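Local coordinates for SLH domain-containing protein (Pseudoflavonifractor capillosus, PDB 4OJU), which is of unknown function but, as a BspA-type leucine-rich repeat protein that binds magnesium ions, probably takes part in protein binding, at residues M126-P129 with F130-S133. Sequence-based numbering, arbitrary orientation.
Sequences MDNP and FRWS
Pro129 lies over one face of the Phe130 ring, its CB 3.9 Å from the ring centroid and only 7° off the ring normal, a CH-pi contact between chain neighbours. The rest of the pyrrolidine follows across the same face, with Pro129 CD 3.8 Å from Phe130 CD2. Phe130 turns its ring over the proline because CG sits anti to its own carbonyl carbon (chi1 -44°). Near the far end of the ring, SE of selenomethionine Met126 approaches obliquely, 4.2 Å from Phe130 CE2, as a Met-aromatic contact. Asn128 works on the backbone: OD1 accepts a weak, bent hydrogen bond from Phe130 N (3.4 Å, 138°), while ND2 lies 3.7 Å from Arg131 CB. This stretch leaves strand 125-127 of the BspA-type leucine-rich repeat and enters a type II beta turn, closed by Ser133 N bonding to Phe130 O at 3.0 Å. With an alanine here instead of Phe130, the Pro129 ring and the selenium of Met126 would probably lose their aromatic partner, and a gap would open beside Ile117. Phe108 and Leu136 from loops, and Ile117 from strand 116-119, also pack on this ring, and Ser133 OG bonds to Phe108 O and Cys111 N. Arg131 runs extended over Trp132, its CG 3.5 Å above the indole plane, and its guanidinium makes a salt bridge with Asp112 of a third subunit. Across another interface, Phe130 of a second subunit packs on Asn128 and Pro129.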
# COMPACT_ATOMS: atom_id res chain seq x y z
N MSE A 126 12.73 11.64 0.69
CA MSE A 126 11.58 11.12 1.44
C MSE A 126 11.71 9.62 1.61
O MSE A 126 11.86 8.93 0.61
CB MSE A 126 10.26 11.42 0.71
CG MSE A 126 9.96 12.91 0.55
SE MSE A 126 8.18 13.14 -0.21
CE MSE A 126 8.22 11.98 -1.78
N ASP A 127 11.69 9.13 2.87
CA ASP A 127 11.68 7.68 3.21
C ASP A 127 10.21 7.31 3.48
O ASP A 127 9.68 7.83 4.45
CB ASP A 127 12.56 7.42 4.45
CG ASP A 127 13.99 7.93 4.34
OD1 ASP A 127 14.40 8.31 3.25
OD2 ASP A 127 14.69 7.96 5.37
N ASN A 128 9.52 6.53 2.58
CA ASN A 128 8.06 6.22 2.58
C ASN A 128 7.29 6.83 3.78
O ASN A 128 7.01 6.17 4.78
CB ASN A 128 7.74 4.73 2.45
CG ASN A 128 6.27 4.48 2.10
OD1 ASN A 128 5.44 5.40 1.99
ND2 ASN A 128 5.93 3.24 1.90
N PRO A 129 6.96 8.13 3.68
CA PRO A 129 6.28 8.79 4.81
C PRO A 129 4.78 8.53 4.85
O PRO A 129 4.15 8.87 5.83
CB PRO A 129 6.53 10.29 4.53
CG PRO A 129 7.61 10.32 3.41
CD PRO A 129 7.28 9.11 2.62
N PHE A 130 4.18 8.02 3.77
CA PHE A 130 2.73 7.93 3.65
C PHE A 130 2.16 6.51 3.71
O PHE A 130 0.97 6.32 3.45
CB PHE A 130 2.33 8.60 2.33
CG PHE A 130 3.06 9.92 2.12
CD1 PHE A 130 2.83 11.01 2.96
CD2 PHE A 130 3.94 10.09 1.06
CE1 PHE A 130 3.50 12.22 2.77
CE2 PHE A 130 4.61 11.30 0.87
CZ PHE A 130 4.39 12.35 1.74
N ARG A 131 2.99 5.53 4.11
CA ARG A 131 2.54 4.13 4.21
C ARG A 131 1.28 4.02 5.06
O ARG A 131 1.19 4.68 6.10
CB ARG A 131 3.65 3.24 4.80
CG ARG A 131 3.42 1.74 4.54
CD ARG A 131 4.68 0.98 4.88
NE ARG A 131 4.50 -0.47 4.75
CZ ARG A 131 5.44 -1.36 5.05
NH1 ARG A 131 6.64 -0.97 5.45
NH2 ARG A 131 5.19 -2.66 4.93
N TRP A 132 0.29 3.24 4.57
CA TRP A 132 -1.01 2.95 5.22
C TRP A 132 -1.95 4.16 5.25
O TRP A 132 -3.07 4.03 5.75
CB TRP A 132 -0.85 2.37 6.66
CG TRP A 132 0.14 1.25 6.76
CD1 TRP A 132 0.15 0.09 6.06
CD2 TRP A 132 1.32 1.23 7.58
NE1 TRP A 132 1.25 -0.66 6.39
CE2 TRP A 132 1.98 0.01 7.34
CE3 TRP A 132 1.87 2.12 8.53
CZ2 TRP A 132 3.19 -0.33 7.96
CZ3 TRP A 132 3.03 1.75 9.19
CH2 TRP A 132 3.69 0.54 8.89
N SER A 133 -1.53 5.32 4.75
CA SER A 133 -2.44 6.45 4.69
C SER A 133 -3.30 6.26 3.44
O SER A 133 -2.89 6.63 2.33
CB SER A 133 -1.69 7.78 4.69
OG SER A 133 -1.02 7.93 5.92